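Deseasin MCP-01 (Pseudoalteromonas sp., PDB 3VV3) cleaves proteins, including collagen, as a serine protease of the subtilisin family, with several calcium ions bound to its catalytic domain. Local coordinates at residues L60-W65 with G114-N119; S68-G73 with Y83-H88; N221-A226 with V245-P250. All coordinates share one frame; numbering follows the deposited sequence.

Interaction 1 of 3, residues L60-W65 with G114-N119; sequences LAANAW and GASGNN
Asn63 and Gly114 join two connections of the subtilase alpha/beta core: the long excursion between strands 45-50 and 89-91, and the loop between helix 105-114 and strand 131-136. Asn63 ND2 donates to Gly114 O across 2.7 Å, and the N-H...O angle of 173° makes the bond almost straight. The acceptor lies in the plane of the Asn63 amide, so one N-H aims directly at it, whereas on the Gly114 side the donor is tilted 33° from the carbonyl plane. With chi1 at -73°, CG of Asn63 stands beside its own backbone N, and the amide reaches across to the Gly114 carbonyl. The amide has further partners: ND2 also bonds to His128 O, and OD1 receives a weak bond from Val130 N. Being held from several directions, the group should have little freedom to flip.

Asn63 is itself set by a turn, since its N bonds to Leu60 O at 2.8 Å. Leu60 begins with CB directed away from the second segment, but its CD2 branch comes back to lie 4.0 Å from Ala115 CA, an apolar contact next to the polar one. Farther along, the CB of Ala62 rests 3.6 Å from Ser116 OG. A water bridges the same two residues: it accepts from Ala62 N at 2.9 Å and hydrogen-bonds to Ser116 OG at 2.7 Å. One direct bond and one water-mediated link therefore span the gap, on a contact of mostly buried residues. Backbone bonds from Asn63 and Trp65 to Ile132 extend the tie to strand 131-136. The contact thus joins two of the connections between strands of the parallel sheet in the subtilisin-like alpha/beta fold.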
ATOM      1  N   LEU A  60      -9.024 -16.755 -11.121  1.00  7.90           N
ATOM      2  CA  LEU A  60      -9.751 -15.649 -11.767  1.00  7.04           C
ATOM      3  C   LEU A  60     -10.176 -15.957 -13.202  1.00  9.28           C
ATOM      4  O   LEU A  60     -11.140 -15.371 -13.697  1.00 10.13           O
ATOM      5  CB  LEU A  60      -8.908 -14.368 -11.782  1.00  7.44           C
ATOM      6  CG  LEU A  60      -8.607 -13.715 -10.435  1.00  7.29           C
ATOM      7  CD1 LEU A  60      -7.663 -12.532 -10.623  1.00  6.62           C
ATOM      8  CD2 LEU A  60      -9.880 -13.276  -9.750  1.00 10.37           C
ATOM      9  N   ALA A  61      -9.453 -16.860 -13.861  1.00  8.46           N
ATOM     10  CA  ALA A  61      -9.628 -17.109 -15.295  1.00 10.00           C
ATOM     11  C   ALA A  61     -11.078 -17.338 -15.714  1.00  9.23           C
ATOM     12  O   ALA A  61     -11.525 -16.826 -16.745  1.00 10.91           O
ATOM     13  CB  ALA A  61      -8.750 -18.280 -15.749  1.00  8.65           C
ATOM     14  N   ALA A  62     -11.809 -18.116 -14.925  1.00  9.41           N
ATOM     15  CA  ALA A  62     -13.186 -18.449 -15.265  1.00  9.40           C
ATOM     16  C   ALA A  62     -14.100 -17.226 -15.203  1.00 13.33           C
ATOM     17  O   ALA A  62     -15.175 -17.214 -15.816  1.00 10.45           O
ATOM     18  CB  ALA A  62     -13.706 -19.548 -14.351  1.00 11.76           C
ATOM     19  N   ASN A  63     -13.675 -16.208 -14.456  1.00  7.99           N
ATOM     20  CA  ASN A  63     -14.464 -14.988 -14.288  1.00  8.70           C
ATOM     21  C   ASN A  63     -13.871 -13.781 -15.012  1.00  8.21           C
ATOM     22  O   ASN A  63     -14.242 -12.635 -14.738  1.00  9.35           O
ATOM     23  CB  ASN A  63     -14.670 -14.666 -12.800  1.00  7.02           C
ATOM     24  CG  ASN A  63     -15.664 -15.601 -12.136  1.00  7.89           C
ATOM     25  OD1 ASN A  63     -16.458 -16.256 -12.811  1.00  8.68           O
ATOM     26  ND2 ASN A  63     -15.629 -15.668 -10.808  1.00 10.24           N
ATOM     27  N   ALA A  64     -12.947 -14.028 -15.934  1.00  8.25           N
ATOM     28  CA  ALA A  64     -12.424 -12.945 -16.759  1.00  6.49           C
ATOM     29  C   ALA A  64     -13.412 -12.601 -17.873  1.00 11.00           C
ATOM     30  O   ALA A  64     -13.878 -13.479 -18.601  1.00  8.99           O
ATOM     31  CB  ALA A  64     -11.073 -13.314 -17.343  1.00  9.06           C
ATOM     32  N   TRP A  65     -13.733 -11.319 -18.003  1.00  7.21           N
ATOM     33  CA  TRP A  65     -14.597 -10.870 -19.095  1.00  6.84           C
ATOM     34  C   TRP A  65     -13.942 -11.128 -20.443  1.00  6.78           C
ATOM     35  O   TRP A  65     -12.723 -10.997 -20.589  1.00  6.24           O
ATOM     36  CB  TRP A  65     -14.883  -9.377 -18.945  1.00  6.09           C
ATOM     37  CG  TRP A  65     -15.679  -8.758 -20.046  1.00  6.03           C
ATOM     38  CD1 TRP A  65     -17.021  -8.867 -20.253  1.00  8.95           C
ATOM     39  CD2 TRP A  65     -15.181  -7.898 -21.076  1.00  5.41           C
ATOM     40  NE1 TRP A  65     -17.395  -8.131 -21.355  1.00  7.66           N
ATOM     41  CE2 TRP A  65     -16.283  -7.525 -21.879  1.00  8.45           C
ATOM     42  CE3 TRP A  65     -13.909  -7.405 -21.397  1.00  5.78           C
ATOM     43  CZ2 TRP A  65     -16.155  -6.679 -22.983  1.00  7.81           C
ATOM     44  CZ3 TRP A  65     -13.776  -6.567 -22.499  1.00  8.21           C
ATOM     45  CH2 TRP A  65     -14.896  -6.201 -23.273  1.00  7.80           C
ATOM     46  N   GLY A 114     -14.535 -11.278  -7.197  1.00  6.06           N
ATOM     47  CA  GLY A 114     -14.940 -12.463  -7.937  1.00  7.47           C
ATOM     48  C   GLY A 114     -13.949 -13.590  -8.180  1.00  8.98           C
ATOM     49  O   GLY A 114     -13.962 -14.196  -9.255  1.00 10.06           O
ATOM     50  N   ALA A 115     -13.112 -13.920  -7.196  1.00  7.27           N
ATOM     51  CA  ALA A 115     -12.364 -15.172  -7.292  1.00  6.78           C
ATOM     52  C   ALA A 115     -13.367 -16.327  -7.454  1.00  7.06           C
ATOM     53  O   ALA A 115     -14.396 -16.349  -6.790  1.00  8.31           O
ATOM     54  CB  ALA A 115     -11.487 -15.393  -6.058  1.00  8.32           C
ATOM     55  N   SER A 116     -13.057 -17.276  -8.332  1.00  6.72           N
ATOM     56  CA  SER A 116     -13.973 -18.384  -8.625  1.00  9.63           C
ATOM     57  C   SER A 116     -14.340 -19.133  -7.351  1.00 10.34           C
ATOM     58  O   SER A 116     -13.471 -19.486  -6.564  1.00  9.17           O
ATOM     59  CB  SER A 116     -13.344 -19.354  -9.634  1.00 13.54           C
ATOM     60  OG  SER A 116     -13.147 -18.736 -10.892  1.00 21.35           O
ATOM     61  N   GLY A 117     -15.628 -19.368  -7.142  1.00 11.29           N
ATOM     62  CA  GLY A 117     -16.090 -20.028  -5.933  1.00 11.67           C
ATOM     63  C   GLY A 117     -16.353 -21.509  -6.129  1.00 17.20           C
ATOM     64  O   GLY A 117     -16.843 -21.927  -7.182  1.00 15.41           O
ATOM     65  N   ASN A 118     -16.026 -22.298  -5.112  1.00 14.77           N
ATOM     66  CA  ASN A 118     -16.282 -23.736  -5.134  1.00 13.98           C
ATOM     67  C   ASN A 118     -15.541 -24.460  -6.246  1.00 18.39           C
ATOM     68  O   ASN A 118     -16.061 -25.416  -6.825  1.00 20.76           O
ATOM     69  CB  ASN A 118     -17.781 -24.012  -5.253  1.00 15.90           C
ATOM     70  CG  ASN A 118     -18.469 -24.050  -3.907  1.00 19.82           C
ATOM     71  OD1 ASN A 118     -19.563 -23.505  -3.741  1.00 27.63           O
ATOM     72  ND2 ASN A 118     -17.831 -24.693  -2.933  1.00 15.72           N
ATOM     73  N   ASN A 119     -14.328 -24.014  -6.550  1.00 12.95           N
ATOM     74  CA  ASN A 119     -13.530 -24.706  -7.557  1.00 15.88           C
ATOM     75  C   ASN A 119     -12.332 -25.420  -6.935  1.00 12.92           C
ATOM     76  O   ASN A 119     -11.414 -25.838  -7.633  1.00 14.73           O
ATOM     77  CB  ASN A 119     -13.102 -23.766  -8.693  1.00 18.52           C
ATOM     78  CG  ASN A 119     -12.114 -22.718  -8.241  1.00 12.76           C
ATOM     79  OD1 ASN A 119     -12.019 -22.424  -7.052  1.00  9.25           O
ATOM     80  ND2 ASN A 119     -11.368 -22.153  -9.184  1.00 11.65           N
TER
HETATM   81  O   HOH W   1     -11.141 -19.596 -12.518  1.00 12.94           O

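Interaction 2 of 3, residues S68-G73 with Y83-H88; sequences SGEIAG and YIDDVH. With CA (calcium ion), chain C; CA (calcium ion), chain F.
Glu70 OE2 is gripped by more than one partner: it binds a calcium ion at 2.3 Å and also accepts a weak hydrogen bond from Asp85 N, 3.2 Å away with an N-H...O angle of only 132°. The other carboxylate oxygen, Glu70 OE1, binds the second calcium ion at 2.3 Å, so this one group bridges both metals. A bend at chi2 of -77° curls the chain and brings the carboxylate up against residues 83-88. Asn78 gives that carboxylate a further polar partner.

At the first calcium, Tyr83 O binds at 2.4 Å and Asp86 OD1 at 2.3 Å, while Asp77, Asp79 and Asn81 complete the site. Aspartates or asparagine at alternate positions followed by a backbone carbonyl resemble the loop of an EF-hand, although no helices flank it here. The carboxylates of Glu70 and Asp86 stand nearly perpendicular, their planes 81° apart. Glu70 OE2 and Asp86 OD1 come within 3.1 Å because they share the cation, which probably offsets the repulsion between them. CB of Asp86 starts away from residues 68-73; its CG, set between the backbone N and the carbonyl carbon, turns OD1 back to the metal. Asp86 is also the centre of an inverse gamma turn, and its carboxylate has Tyr155 as an outside partner.

Around the second calcium, Asp85 OD1 binds at 2.4 Å and Ile71 supplies its carbonyl oxygen, with Asp74, Ile76 and Asn78 completing the site. The remaining oxygen of Asp85, OD2, lies near Gly73 and has its main polar partner in Gly75. Apolar contact is slight by comparison: Ala72 CB meets Val87 CG2 at 3.7 Å, alongside the two metal sites on this exposed loop.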
ATOM      1  N   SER A  68     -17.059  -9.708 -26.600  1.00  6.07           N
ATOM      2  CA  SER A  68     -17.764 -10.480 -27.623  1.00  7.38           C
ATOM      3  C   SER A  68     -17.553  -9.880 -29.011  1.00 11.16           C
ATOM      4  O   SER A  68     -17.803 -10.534 -30.021  1.00  9.36           O
ATOM      5  CB  SER A  68     -19.256 -10.565 -27.299  1.00 11.59           C
ATOM      6  OG  SER A  68     -19.870  -9.298 -27.433  1.00 18.69           O
ATOM      7  N   GLY A  69     -17.068  -8.643 -29.053  1.00  6.72           N
ATOM      8  CA  GLY A  69     -16.887  -7.940 -30.317  1.00  9.69           C
ATOM      9  C   GLY A  69     -15.467  -7.956 -30.859  1.00  9.93           C
ATOM     10  O   GLY A  69     -15.190  -7.339 -31.893  1.00 10.32           O
ATOM     11  N   GLU A  70     -14.569  -8.646 -30.162  1.00  8.50           N
ATOM     12  CA  GLU A  70     -13.177  -8.753 -30.584  1.00  8.45           C
ATOM     13  C   GLU A  70     -12.788 -10.152 -31.028  1.00 11.11           C
ATOM     14  O   GLU A  70     -13.047 -11.142 -30.331  1.00 11.72           O
ATOM     15  CB  GLU A  70     -12.224  -8.319 -29.458  1.00  9.46           C
ATOM     16  CG  GLU A  70     -11.902  -6.827 -29.438  1.00  9.26           C
ATOM     17  CD  GLU A  70     -10.897  -6.432 -30.500  1.00  9.76           C
ATOM     18  OE1 GLU A  70     -10.282  -7.334 -31.089  1.00  4.81           O
ATOM     19  OE2 GLU A  70     -10.701  -5.232 -30.738  1.00  6.72           O
ATOM     20  N   ILE A  71     -12.160 -10.225 -32.196  1.00  8.84           N
ATOM     21  CA  ILE A  71     -11.455 -11.426 -32.614  1.00 11.17           C
ATOM     22  C   ILE A  71     -10.061 -11.355 -32.016  1.00 13.05           C
ATOM     23  O   ILE A  71      -9.306 -10.436 -32.308  1.00  8.35           O
ATOM     24  CB  ILE A  71     -11.337 -11.492 -34.147  1.00 12.03           C
ATOM     25  CG1 ILE A  71     -12.733 -11.520 -34.776  1.00 11.66           C
ATOM     26  CG2 ILE A  71     -10.506 -12.692 -34.561  1.00 13.03           C
ATOM     27  CD1 ILE A  71     -12.725 -11.670 -36.295  1.00 15.41           C
ATOM     28  N   ALA A  72      -9.710 -12.311 -31.165  1.00 10.38           N
ATOM     29  CA  ALA A  72      -8.419 -12.254 -30.499  1.00 13.80           C
ATOM     30  C   ALA A  72      -7.275 -12.385 -31.493  1.00 15.41           C
ATOM     31  O   ALA A  72      -7.334 -13.187 -32.426  1.00 15.86           O
ATOM     32  CB  ALA A  72      -8.316 -13.335 -29.425  1.00 15.48           C
ATOM     33  N   GLY A  73      -6.243 -11.574 -31.289  1.00 13.38           N
ATOM     34  CA  GLY A  73      -4.962 -11.774 -31.940  1.00 14.90           C
ATOM     35  C   GLY A  73      -4.862 -11.470 -33.422  1.00 17.43           C
ATOM     36  O   GLY A  73      -3.854 -11.809 -34.043  1.00 19.08           O
ATOM     37  N   TYR A  83      -9.341   0.418 -29.304  1.00  5.18           N
ATOM     38  CA  TYR A  83      -8.274  -0.436 -28.793  1.00  6.36           C
ATOM     39  C   TYR A  83      -8.213  -1.742 -29.560  1.00  8.82           C
ATOM     40  O   TYR A  83      -9.225  -2.389 -29.793  1.00  6.47           O
ATOM     41  CB  TYR A  83      -8.463  -0.698 -27.286  1.00  6.48           C
ATOM     42  CG  TYR A  83      -8.433   0.595 -26.509  1.00  7.02           C
ATOM     43  CD1 TYR A  83      -7.230   1.131 -26.072  1.00  7.44           C
ATOM     44  CD2 TYR A  83      -9.598   1.307 -26.259  1.00  7.15           C
ATOM     45  CE1 TYR A  83      -7.193   2.332 -25.391  1.00 10.07           C
ATOM     46  CE2 TYR A  83      -9.570   2.521 -25.570  1.00  6.05           C
ATOM     47  CZ  TYR A  83      -8.361   3.016 -25.139  1.00  7.93           C
ATOM     48  OH  TYR A  83      -8.300   4.213 -24.454  1.00  8.70           O
ATOM     49  N   ILE A  84      -7.017  -2.130 -29.963  1.00  7.20           N
ATOM     50  CA  ILE A  84      -6.853  -3.358 -30.726  1.00  5.84           C
ATOM     51  C   ILE A  84      -6.782  -4.597 -29.836  1.00  8.93           C
ATOM     52  O   ILE A  84      -6.014  -4.644 -28.875  1.00  6.76           O
ATOM     53  CB  ILE A  84      -5.577  -3.295 -31.570  1.00  8.83           C
ATOM     54  CG1 ILE A  84      -5.722  -2.222 -32.653  1.00  9.64           C
ATOM     55  CG2 ILE A  84      -5.257  -4.677 -32.156  1.00  9.21           C
ATOM     56  CD1 ILE A  84      -4.400  -1.861 -33.335  1.00 11.15           C
ATOM     57  N   ASP A  85      -7.584  -5.606 -30.157  1.00  6.09           N
ATOM     58  CA  ASP A  85      -7.466  -6.908 -29.508  1.00  6.71           C
ATOM     59  C   ASP A  85      -7.714  -6.829 -27.997  1.00 10.90           C
ATOM     60  O   ASP A  85      -7.098  -7.571 -27.226  1.00  7.79           O
ATOM     61  CB  ASP A  85      -6.091  -7.544 -29.803  1.00  9.34           C
ATOM     62  CG  ASP A  85      -5.959  -8.022 -31.249  1.00 12.77           C
ATOM     63  OD1 ASP A  85      -6.973  -8.013 -31.965  1.00  7.24           O
ATOM     64  OD2 ASP A  85      -4.854  -8.411 -31.674  1.00 11.23           O
ATOM     65  N   ASP A  86      -8.619  -5.942 -27.583  1.00  6.56           N
ATOM     66  CA  ASP A  86      -8.978  -5.821 -26.169  1.00  7.66           C
ATOM     67  C   ASP A  86      -9.946  -6.928 -25.747  1.00  5.81           C
ATOM     68  O   ASP A  86     -11.149  -6.719 -25.598  1.00  7.17           O
ATOM     69  CB  ASP A  86      -9.519  -4.425 -25.829  1.00  5.82           C
ATOM     70  CG  ASP A  86     -10.788  -4.082 -26.575  1.00 10.39           C
ATOM     71  OD1 ASP A  86     -10.823  -4.292 -27.802  1.00  4.07           O
ATOM     72  OD2 ASP A  86     -11.740  -3.593 -25.932  1.00  5.60           O
ATOM     73  N   VAL A  87      -9.390  -8.115 -25.566  1.00  6.46           N
ATOM     74  CA  VAL A  87     -10.176  -9.290 -25.247  1.00  6.07           C
ATOM     75  C   VAL A  87     -10.649  -9.259 -23.798  1.00  5.99           C
ATOM     76  O   VAL A  87     -11.807  -9.533 -23.521  1.00  6.52           O
ATOM     77  CB  VAL A  87      -9.359 -10.572 -25.508  1.00  9.05           C
ATOM     78  CG1 VAL A  87     -10.109 -11.808 -24.997  1.00  8.37           C
ATOM     79  CG2 VAL A  87      -9.038 -10.687 -27.008  1.00  9.90           C
ATOM     80  N   HIS A  88      -9.750  -8.894 -22.889  1.00  5.58           N
ATOM     81  CA  HIS A  88     -10.059  -8.870 -21.460  1.00  5.70           C
ATOM     82  C   HIS A  88     -10.099  -7.461 -20.869  1.00  7.62           C
ATOM     83  O   HIS A  88     -10.353  -7.292 -19.671  1.00  6.11           O
ATOM     84  CB  HIS A  88      -9.017  -9.686 -20.694  1.00  6.53           C
ATOM     85  CG  HIS A  88      -8.963 -11.124 -21.100  1.00  8.72           C
ATOM     86  ND1 HIS A  88     -10.046 -11.970 -20.986  1.00 10.05           N
ATOM     87  CD2 HIS A  88      -7.954 -11.870 -21.611  1.00 11.14           C
ATOM     88  CE1 HIS A  88      -9.708 -13.174 -21.412  1.00 11.70           C
ATOM     89  NE2 HIS A  88      -8.441 -13.144 -21.787  1.00 11.43           N
TER
HETATM   90 CA    CA C 401     -11.395  -3.291 -29.812  1.00 30.00          CA
HETATM   91 CA    CA F 404      -9.159  -8.140 -32.930  1.00 30.00          CA

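Interaction 3 of 3, residues N221-A226 with V245-P250; sequences NVLSIA and VDMGAP
Asp246 reaches from its backbone across to Leu223 and Ser224. Its CB lies 3.6 Å from Ser224 O and is also approached by Leu223 CD1, so the root of the side chain rests against both a carbonyl and a methyl group. With chi1 at -60°, CG stands beside the backbone N, and this carries OD2 to the tip's chief partner, Ser224 N, at 2.8 Å. The N-H...O angle is 173°, and the hydrogen meets OD2 on its anti side, 25° out of the carboxylate plane. A water sits 2.6 Å from OD2 and is also close to Val222 O, which in turn accepts from Lys296 NZ. The backbone of Asp246 takes part as well, its N donating to Ser224 O at 2.9 Å. Were Asp246 replaced by an alanine, Ser224 N would probably lose its carboxylate acceptor, and the nearby water would be left less firmly placed.

Beyond this clasp the chains pair as parallel strands, 247-250 forming, within this chain, the outermost strand beside 222-228 in the seven-stranded sheet. Ala226 N donates to Met247 O at 2.9 Å, in the carbonyl plane, and Ala249 N returns to Ala226 O at 3.0 Å. Ile225 and Met247 share one face and run side by side in the same direction; Ile225 CD1 to Met247 CG, at 3.5 Å, is tighter than normal carbon packing. Val276 of helix 269-284 touches Leu223, Ile225 and Ala249. On the opposite face, Ala226 CB meets Val245 CG1 at 3.9 Å.

The chemistry is thus divided: main-chain bonds fix the strand register, while a buried carboxylate takes over the role of a backbone acceptor where the pairing begins, with Lys296, which touches Asp246, possibly easing its charge.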
ATOM      1  N   ASN A 221     -23.516   9.104  -8.289  1.00  7.56           N
ATOM      2  CA  ASN A 221     -23.224   7.680  -8.489  1.00  6.70           C
ATOM      3  C   ASN A 221     -21.909   7.239  -7.843  1.00  4.86           C
ATOM      4  O   ASN A 221     -21.509   6.082  -7.961  1.00  5.94           O
ATOM      5  CB  ASN A 221     -23.216   7.317  -9.977  1.00  7.21           C
ATOM      6  CG  ASN A 221     -22.120   8.030 -10.737  1.00  6.08           C
ATOM      7  OD1 ASN A 221     -21.810   9.189 -10.453  1.00  7.65           O
ATOM      8  ND2 ASN A 221     -21.527   7.345 -11.709  1.00  5.92           N
ATOM      9  N   VAL A 222     -21.232   8.160  -7.168  1.00  6.19           N
ATOM     10  CA  VAL A 222     -20.027   7.799  -6.425  1.00  4.38           C
ATOM     11  C   VAL A 222     -20.416   7.207  -5.072  1.00  6.34           C
ATOM     12  O   VAL A 222     -21.182   7.813  -4.323  1.00  8.45           O
ATOM     13  CB  VAL A 222     -19.101   9.025  -6.216  1.00  6.65           C
ATOM     14  CG1 VAL A 222     -17.983   8.711  -5.226  1.00  6.02           C
ATOM     15  CG2 VAL A 222     -18.528   9.503  -7.559  1.00  7.24           C
ATOM     16  N   LEU A 223     -19.902   6.017  -4.773  1.00  3.30           N
ATOM     17  CA  LEU A 223     -20.161   5.371  -3.495  1.00  4.85           C
ATOM     18  C   LEU A 223     -18.812   5.205  -2.796  1.00  3.66           C
ATOM     19  O   LEU A 223     -17.969   4.442  -3.246  1.00  6.36           O
ATOM     20  CB  LEU A 223     -20.869   4.031  -3.715  1.00  5.24           C
ATOM     21  CG  LEU A 223     -21.092   3.098  -2.516  1.00  5.66           C
ATOM     22  CD1 LEU A 223     -21.776   3.818  -1.363  1.00  6.48           C
ATOM     23  CD2 LEU A 223     -21.888   1.871  -2.938  1.00  5.22           C
ATOM     24  N   SER A 224     -18.609   5.965  -1.719  1.00  5.70           N
ATOM     25  CA  SER A 224     -17.301   6.102  -1.073  1.00  6.57           C
ATOM     26  C   SER A 224     -17.220   5.219   0.150  1.00  5.69           C
ATOM     27  O   SER A 224     -18.089   5.284   1.024  1.00  7.56           O
ATOM     28  CB  SER A 224     -17.041   7.558  -0.641  1.00 10.54           C
ATOM     29  OG  SER A 224     -17.003   8.416  -1.757  1.00 23.59           O
ATOM     30  N   ILE A 225     -16.157   4.424   0.231  1.00  4.11           N
ATOM     31  CA  ILE A 225     -16.113   3.326   1.195  1.00  5.01           C
ATOM     32  C   ILE A 225     -14.978   3.437   2.219  1.00  6.42           C
ATOM     33  O   ILE A 225     -13.812   3.546   1.850  1.00  6.08           O
ATOM     34  CB  ILE A 225     -16.009   1.977   0.450  1.00  4.39           C
ATOM     35  CG1 ILE A 225     -17.178   1.831  -0.541  1.00  4.31           C
ATOM     36  CG2 ILE A 225     -15.949   0.820   1.435  1.00  6.38           C
ATOM     37  CD1 ILE A 225     -18.541   2.030   0.094  1.00  4.67           C
ATOM     38  N   ALA A 226     -15.336   3.414   3.504  1.00  5.35           N
ATOM     39  CA  ALA A 226     -14.354   3.324   4.584  1.00  4.34           C
ATOM     40  C   ALA A 226     -14.095   1.857   4.881  1.00  6.02           C
ATOM     41  O   ALA A 226     -14.891   0.983   4.503  1.00  5.52           O
ATOM     42  CB  ALA A 226     -14.863   4.047   5.842  1.00  4.92           C
ATOM     43  N   VAL A 245     -18.120  10.341   2.995  1.00  5.06           N
ATOM     44  CA  VAL A 245     -17.965   8.887   2.936  1.00  7.23           C
ATOM     45  C   VAL A 245     -19.306   8.247   3.303  1.00  8.01           C
ATOM     46  O   VAL A 245     -20.002   8.725   4.199  1.00  6.49           O
ATOM     47  CB  VAL A 245     -16.828   8.390   3.864  1.00  7.00           C
ATOM     48  CG1 VAL A 245     -16.673   6.863   3.768  1.00  5.40           C
ATOM     49  CG2 VAL A 245     -15.515   9.082   3.501  1.00  5.10           C
ATOM     50  N   ASP A 246     -19.670   7.168   2.618  1.00  6.36           N
ATOM     51  CA  ASP A 246     -21.042   6.665   2.703  1.00  4.77           C
ATOM     52  C   ASP A 246     -21.262   5.512   3.678  1.00  7.58           C
ATOM     53  O   ASP A 246     -22.278   5.466   4.371  1.00  7.88           O
ATOM     54  CB  ASP A 246     -21.518   6.258   1.305  1.00  6.32           C
ATOM     55  CG  ASP A 246     -21.507   7.418   0.340  1.00  8.27           C
ATOM     56  OD1 ASP A 246     -22.073   8.478   0.700  1.00  7.95           O
ATOM     57  OD2 ASP A 246     -20.936   7.276  -0.768  1.00  8.73           O
ATOM     58  N   MET A 247     -20.324   4.572   3.710  1.00  5.48           N
ATOM     59  CA  MET A 247     -20.485   3.356   4.507  1.00  7.33           C
ATOM     60  C   MET A 247     -19.142   2.647   4.618  1.00  7.73           C
ATOM     61  O   MET A 247     -18.160   3.095   4.038  1.00  6.40           O
ATOM     62  CB  MET A 247     -21.517   2.426   3.862  1.00  7.36           C
ATOM     63  CG  MET A 247     -21.120   1.963   2.456  1.00  7.01           C
ATOM     64  SD  MET A 247     -22.341   0.847   1.724  1.00  8.15           S
ATOM     65  CE  MET A 247     -22.205  -0.576   2.806  1.00 12.21           C
ATOM     66  N   GLY A 248     -19.103   1.537   5.348  1.00  5.18           N
ATOM     67  CA  GLY A 248     -17.867   0.790   5.508  1.00  6.41           C
ATOM     68  C   GLY A 248     -17.988  -0.651   5.052  1.00  5.87           C
ATOM     69  O   GLY A 248     -19.093  -1.159   4.888  1.00  5.96           O
ATOM     70  N   ALA A 249     -16.850  -1.303   4.837  1.00  4.83           N
ATOM     71  CA  ALA A 249     -16.803  -2.723   4.499  1.00  4.27           C
ATOM     72  C   ALA A 249     -15.430  -3.265   4.904  1.00  5.39           C
ATOM     73  O   ALA A 249     -14.493  -2.488   5.108  1.00  5.54           O
ATOM     74  CB  ALA A 249     -17.060  -2.944   2.999  1.00  5.62           C
ATOM     75  N   PRO A 250     -15.298  -4.591   5.018  1.00  5.69           N
ATOM     76  CA  PRO A 250     -14.030  -5.169   5.476  1.00  5.07           C
ATOM     77  C   PRO A 250     -12.820  -4.796   4.603  1.00  4.88           C
ATOM     78  O   PRO A 250     -12.811  -5.035   3.382  1.00  5.93           O
ATOM     79  CB  PRO A 250     -14.293  -6.680   5.410  1.00  7.71           C
ATOM     80  CG  PRO A 250     -15.761  -6.795   5.626  1.00  5.92           C
ATOM     81  CD  PRO A 250     -16.346  -5.618   4.872  1.00  5.88           C
TER
HETATM   82  O   HOH W   2     -20.760   9.363  -2.244  1.00 12.71           O

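How the interactions relate
Along the chain, interaction 2 is nested inside the loop closed by interaction 1, and interaction 3 follows both. Interactions 1 and 2 have centres 20 Å apart yet touch: Trp65 O lies 2.9 Å from His88 ND1, a probable hydrogen bond, and the Trp65 ring packs near Val87. This ties the calcium-bound part of the 45-50 to 89-91 connection to its own earlier part, which interaction 1 holds to the loop after helix 105-114. Interaction 3 lies across the chain's centre from both, 25 Å from interaction 1 and 33 Å from interaction 2, centre to centre. Strands 89-91 and 247-250 are, within this chain, the outermost of one parallel sheet, so interactions 2 and 3 serve opposite margins.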